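Long-range contacts in BT_4661 (Bacteroides thetaiotaomicron, PDB 4AK2), which probably binds heparin and heparan sulfate at the bacterial cell surface as a SusE-like protein, this chain being its ligand-binding domain: residues F10-L16 and A25-R29; V39-P43 and T76-T80. One frame throughout, in Å; residues are numbered along the deposited sequence.

Contact 1. Residues F10-L16 and A25-R29; sequences FRYGNNL and ADQFR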
loop_
_atom_site.group_PDB
_atom_site.type_symbol
_atom_site.label_atom_id
_atom_site.label_comp_id
_atom_site.label_asym_id
_atom_site.label_seq_id
_atom_site.Cartn_x
_atom_site.Cartn_y
_atom_site.Cartn_z
ATOM N N PHE A 10 -2.592 -17.615 5.511
ATOM C CA PHE A 10 -1.361 -18.084 4.895
ATOM C C PHE A 10 -0.406 -16.912 4.925
ATOM O O PHE A 10 -0.821 -15.774 5.286
ATOM C CB PHE A 10 -1.617 -18.543 3.428
ATOM C CG PHE A 10 -2.353 -17.543 2.605
ATOM C CD1 PHE A 10 -1.672 -16.519 1.952
ATOM C CD2 PHE A 10 -3.731 -17.616 2.494
ATOM C CE1 PHE A 10 -2.363 -15.571 1.171
ATOM C CE2 PHE A 10 -4.448 -16.682 1.731
ATOM C CZ PHE A 10 -3.757 -15.662 1.078
ATOM N N ARG A 11 0.857 -17.146 4.569
ATOM C CA ARG A 11 1.802 -16.037 4.440
ATOM C C ARG A 11 2.698 -16.317 3.250
ATOM O O ARG A 11 3.130 -17.472 3.067
ATOM C CB ARG A 11 2.704 -15.839 5.691
ATOM C CG ARG A 11 1.958 -15.745 6.988
ATOM C CD ARG A 11 2.862 -15.409 8.175
ATOM N NE ARG A 11 2.057 -15.341 9.401
ATOM C CZ ARG A 11 2.147 -16.199 10.416
ATOM N NH1 ARG A 11 3.059 -17.168 10.413
ATOM N NH2 ARG A 11 1.326 -16.084 11.450
ATOM N N TYR A 12 3.060 -15.247 2.555
ATOM C CA TYR A 12 4.115 -15.235 1.582
ATOM C C TYR A 12 5.413 -14.608 2.151
ATOM O O TYR A 12 6.493 -14.854 1.615
ATOM C CB TYR A 12 3.714 -14.424 0.366
ATOM C CG TYR A 12 2.760 -15.150 -0.577
ATOM C CD1 TYR A 12 1.402 -15.231 -0.283
ATOM C CD2 TYR A 12 3.220 -15.762 -1.764
ATOM C CE1 TYR A 12 0.504 -15.869 -1.123
ATOM C CE2 TYR A 12 2.305 -16.380 -2.649
ATOM C CZ TYR A 12 0.964 -16.469 -2.298
ATOM O OH TYR A 12 0.055 -17.084 -3.136
ATOM N N GLY A 13 5.312 -13.792 3.223
ATOM C CA GLY A 13 6.509 -13.096 3.705
ATOM C C GLY A 13 6.945 -11.948 2.819
ATOM O O GLY A 13 6.124 -11.248 2.240
ATOM N N ASN A 14 8.233 -11.687 2.762
ATOM C CA ASN A 14 8.748 -10.529 2.049
ATOM C C ASN A 14 10.153 -10.847 1.612
ATOM O O ASN A 14 10.790 -11.753 2.178
ATOM C CB ASN A 14 8.693 -9.287 2.938
ATOM C CG ASN A 14 9.664 -9.341 4.102
ATOM O OD1 ASN A 14 10.857 -9.054 3.965
ATOM N ND2 ASN A 14 9.130 -9.725 5.269
ATOM N N ASN A 15 10.641 -10.135 0.602
ATOM C CA ASN A 15 12.018 -10.290 0.156
ATOM C C ASN A 15 12.865 -9.070 0.563
ATOM O O ASN A 15 13.838 -8.757 -0.125
ATOM C CB ASN A 15 12.089 -10.541 -1.362
ATOM C CG ASN A 15 11.694 -9.317 -2.168
ATOM O OD1 ASN A 15 11.177 -8.333 -1.635
ATOM N ND2 ASN A 15 11.945 -9.385 -3.479
ATOM N N LEU A 16 12.495 -8.411 1.676
ATOM C CA LEU A 16 13.119 -7.188 2.173
ATOM C C LEU A 16 14.018 -7.459 3.377
ATOM O O LEU A 16 14.634 -6.530 3.861
ATOM C CB LEU A 16 12.058 -6.121 2.549
ATOM C CG LEU A 16 10.968 -5.742 1.516
ATOM C CD1 LEU A 16 10.069 -4.638 2.051
ATOM C CD2 LEU A 16 11.625 -5.291 0.242
ATOM N N ALA A 25 3.326 -6.722 6.241
ATOM C CA ALA A 25 2.538 -7.219 5.114
ATOM C C ALA A 25 3.385 -8.153 4.266
ATOM O O ALA A 25 4.638 -8.127 4.302
ATOM C CB ALA A 25 2.070 -6.018 4.261
ATOM N N ASP A 26 2.679 -8.974 3.463
ATOM C CA ASP A 26 3.345 -9.747 2.417
ATOM C C ASP A 26 3.701 -8.802 1.277
ATOM O O ASP A 26 2.793 -8.167 0.684
ATOM C CB ASP A 26 2.452 -10.890 1.936
ATOM C CG ASP A 26 2.353 -12.027 2.928
ATOM O OD1 ASP A 26 3.153 -12.071 3.897
ATOM O OD2 ASP A 26 1.474 -12.898 2.721
ATOM N N GLN A 27 4.984 -8.621 1.015
ATOM C CA GLN A 27 5.426 -7.534 0.129
ATOM C C GLN A 27 6.766 -7.832 -0.490
ATOM O O GLN A 27 7.657 -8.365 0.156
ATOM C CB GLN A 27 5.433 -6.216 0.916
ATOM C CG GLN A 27 6.552 -6.115 1.974
ATOM C CD GLN A 27 6.260 -5.010 2.961
ATOM O OE1 GLN A 27 6.513 -3.850 2.710
ATOM N NE2 GLN A 27 5.734 -5.405 4.147
ATOM N N PHE A 28 6.877 -7.549 -1.799
ATOM C CA PHE A 28 8.033 -7.906 -2.598
ATOM C C PHE A 28 8.495 -6.763 -3.449
ATOM O O PHE A 28 7.694 -6.158 -4.147
ATOM C CB PHE A 28 7.699 -9.141 -3.485
ATOM C CG PHE A 28 7.371 -10.320 -2.629
ATOM C CD1 PHE A 28 6.079 -10.529 -2.160
ATOM C CD2 PHE A 28 8.383 -11.174 -2.185
ATOM C CE1 PHE A 28 5.805 -11.570 -1.259
ATOM C CE2 PHE A 28 8.101 -12.215 -1.285
ATOM C CZ PHE A 28 6.844 -12.394 -0.817
ATOM N N ARG A 29 9.778 -6.464 -3.363
ATOM C CA ARG A 29 10.383 -5.430 -4.171
ATOM C C ARG A 29 11.097 -6.058 -5.347
ATOM O O ARG A 29 11.818 -7.053 -5.217
ATOM C CB ARG A 29 11.384 -4.601 -3.322
ATOM C CG ARG A 29 12.168 -3.592 -4.171
ATOM C CD ARG A 29 12.869 -2.561 -3.298
ATOM N NE ARG A 29 11.914 -1.611 -2.736
ATOM C CZ ARG A 29 11.853 -1.212 -1.458
ATOM N NH1 ARG A 29 12.694 -1.688 -0.487
ATOM N NH2 ARG A 29 10.925 -0.321 -1.141
HETATM O O HOH W 1 0.514 -12.617 5.558
HETATM O O HOH W 2 6.243 -10.180 5.630
#
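With CG of D26 anti to its own carbonyl carbon (chi1 -74°), the carboxylate reaches the backbone at Y12 and G13, while N15, its CG set between backbone N and carbonyl carbon (chi1 69°), sends its amide to the backbone of R29. The two side chains thus hold the segments near either end of the pairing. Each oxygen of D26 takes one N-H: Y12 N to D26 OD2 is 2.8 Å and nearly straight, and G13 N to D26 OD1, also 2.8 Å, is more bent. Both donors stand well above the carboxylate plane. Two N-H groups on the carboxylate would be expected to favour its charged form. The N15 amide both accepts and donates: N15 OD1 takes R29 N (2.9 Å) and N15 ND2 gives to R29 O (2.9 Å), with R29 O close to the plane of the N15 amide. Midway, a single bridge pairs N14 with Q27: Q27 N donates to G13 O at 3.1 Å, whereas the return bond from N15 N to Q27 O is weak. Here the ring of F28 lies against the backbone of 13-15, one face turned to N14 CA, which sits 4.2 Å from the ring centroid in a CH-pi contact, while Y12 O meets the ring edge. N14 OD1 accepts L16 N in an Asx turn, and water 2 accepts from N14 ND2, which also bonds L18 O, and lies 2.9 Å from A25 O, probably donating to it. At the far end L16 CD2 packs on R29 CB at 3.6 Å. Strand 27-30, to which this contact adds the 10-16 segment by one bridge, is an outermost strand of a mixed four-stranded sheet; its other neighbour is strand 105-115, on whose V111 and F113 the side chain of F28 rests.

Contact 2. Residues V39-P43 and T76-T80; sequences VKPVP and TGQIT
The side chain of K40 runs alongside that of T80 in the same direction, and the lysine can be followed outward. CB of K40 meets NE2 of Q78. The same K40 CB lies 3.5 Å from I79 O. CG comes near both I79 O and T80 OG1, K40 CD passes T80 OG1 at 3.7 Å, and CE is about equally far from OG1 and CG2 of T80. The chain is extended beyond CG, which carries NZ past the threonine to water 3; this water accepts from K40 NZ at 2.9 Å and is also hydrogen-bonded to T80 OG1, so the two ends are joined through solvent. Q78, just ahead of strand 79-82, approaches from the facing segment. Its CG is anti to the backbone N (chi1 -176°), and the outstretched chain brings Q78 NE2 to K40 O at 2.8 Å, with a bond angle of 166° and the oxygen close to the plane of the amide. On the way, CB of Q78 touches CG1 of V42 at 3.5 Å. The one backbone-to-backbone hydrogen bond runs from I79 N to P41 O, 2.9 Å long, and Q78 CA adds a CA-H...O contact to the same oxygen. Beyond it, CD of P43 packs against T76 O at 3.2 Å. I79 O, which meets K40 CA in a CA-H...O contact, is buried without a conventional hydrogen-bond partner. T76 OG1 accepts Q78 N in an ST turn at the entry to strand 79-82. The irregular, proline-containing loop between strands 27-30 and 45-46 thus lies along strand 79-82, roughly antiparallel to it at an end-to-end angle of 151°; that strand pairs antiparallel with 69-72, while P41 reaches F28 and F113 of the four-stranded sheet.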
loop_
_atom_site.group_PDB
_atom_site.type_symbol
_atom_site.label_atom_id
_atom_site.label_comp_id
_atom_site.label_asym_id
_atom_site.label_seq_id
_atom_site.Cartn_x
_atom_site.Cartn_y
_atom_site.Cartn_z
ATOM N N VAL A 39 10.692 -12.064 -9.738
ATOM C CA VAL A 39 10.108 -12.098 -8.388
ATOM C C VAL A 39 8.755 -12.779 -8.514
ATOM O O VAL A 39 7.774 -12.150 -8.925
ATOM C CB VAL A 39 9.965 -10.666 -7.808
ATOM C CG1 VAL A 39 9.274 -10.673 -6.460
ATOM C CG2 VAL A 39 11.334 -10.015 -7.647
ATOM N N LYS A 40 8.713 -14.061 -8.165
ATOM C CA LYS A 40 7.517 -14.890 -8.323
ATOM C C LYS A 40 7.287 -15.574 -6.981
ATOM O O LYS A 40 7.668 -16.735 -6.776
ATOM C CB LYS A 40 7.700 -15.914 -9.474
ATOM C CG LYS A 40 7.868 -15.273 -10.843
ATOM C CD LYS A 40 7.947 -16.355 -11.915
ATOM C CE LYS A 40 8.111 -15.752 -13.290
ATOM N NZ LYS A 40 8.107 -16.833 -14.322
ATOM N N PRO A 41 6.671 -14.868 -6.033
ATOM C CA PRO A 41 6.655 -15.400 -4.658
ATOM C C PRO A 41 5.764 -16.617 -4.519
ATOM O O PRO A 41 4.699 -16.732 -5.149
ATOM C CB PRO A 41 6.092 -14.264 -3.819
ATOM C CG PRO A 41 5.829 -13.154 -4.716
ATOM C CD PRO A 41 6.160 -13.500 -6.147
ATOM N N VAL A 42 6.208 -17.501 -3.627
ATOM C CA VAL A 42 5.413 -18.657 -3.251
ATOM C C VAL A 42 5.123 -18.602 -1.753
ATOM O O VAL A 42 5.893 -18.023 -0.937
ATOM C CB VAL A 42 6.083 -20.006 -3.579
ATOM C CG1 VAL A 42 6.158 -20.244 -5.088
ATOM C CG2 VAL A 42 7.449 -20.111 -2.893
ATOM N N PRO A 43 3.979 -19.177 -1.344
ATOM C CA PRO A 43 3.660 -19.101 0.078
ATOM C C PRO A 43 4.602 -19.938 0.942
ATOM O O PRO A 43 5.147 -20.974 0.521
ATOM C CB PRO A 43 2.219 -19.615 0.127
ATOM C CG PRO A 43 2.128 -20.541 -1.049
ATOM C CD PRO A 43 2.951 -19.896 -2.129
ATOM N N THR A 76 0.491 -24.412 -6.503
ATOM C CA THR A 76 1.627 -24.004 -5.672
ATOM C C THR A 76 1.466 -22.628 -5.000
ATOM O O THR A 76 2.172 -22.281 -4.044
ATOM C CB THR A 76 2.918 -23.928 -6.485
ATOM O OG1 THR A 76 2.810 -22.829 -7.388
ATOM C CG2 THR A 76 3.176 -25.206 -7.254
ATOM N N GLY A 77 0.541 -21.836 -5.499
ATOM C CA GLY A 77 0.357 -20.473 -5.023
ATOM C C GLY A 77 1.375 -19.468 -5.551
ATOM O O GLY A 77 1.350 -18.317 -5.144
ATOM N N GLN A 78 2.231 -19.859 -6.506
ATOM C CA GLN A 78 3.250 -18.944 -7.019
ATOM C C GLN A 78 2.571 -17.828 -7.769
ATOM O O GLN A 78 1.750 -18.099 -8.664
ATOM C CB GLN A 78 4.256 -19.648 -7.978
ATOM C CG GLN A 78 5.382 -18.712 -8.428
ATOM C CD GLN A 78 6.673 -19.409 -8.911
ATOM O OE1 GLN A 78 6.624 -20.274 -9.752
ATOM N NE2 GLN A 78 7.841 -18.984 -8.388
ATOM N N ILE A 79 2.901 -16.594 -7.411
ATOM C CA ILE A 79 2.283 -15.442 -8.085
ATOM C C ILE A 79 3.244 -14.896 -9.144
ATOM O O ILE A 79 4.456 -14.817 -8.924
ATOM C CB ILE A 79 2.040 -14.291 -7.082
ATOM C CG1 ILE A 79 1.187 -14.770 -5.901
ATOM C CG2 ILE A 79 1.471 -13.048 -7.742
ATOM C CD1 ILE A 79 1.155 -13.792 -4.745
ATOM N N THR A 80 2.701 -14.518 -10.301
ATOM C CA THR A 80 3.464 -13.812 -11.323
ATOM C C THR A 80 2.758 -12.505 -11.662
ATOM O O THR A 80 1.549 -12.492 -11.904
ATOM C CB THR A 80 3.605 -14.669 -12.609
ATOM O OG1 THR A 80 4.274 -15.871 -12.257
ATOM C CG2 THR A 80 4.409 -13.927 -13.655
HETATM O O HOH W 3 5.296 -17.535 -14.197
#

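From the N terminus, strand 10-11 leads into the 10-16 segment, and contact 1 closes a short loop of eight intervening residues when the chain returns at 25-29. Only after that does contact 2 open, at 39-43; it spans 32 residues, including strands 56-63 and 69-72, before closing at 76-80. The contacts are therefore in series, neither nesting nor crossing. In space they meet at Y12, whose OH is hydrogen-bonded to G77 O and whose ring packs on P41, V42 and P43. All four segments reach strand 105-115 of the four-stranded sheet: Y12 touches V111, P41 touches F113, and F28 and I79 each touch both.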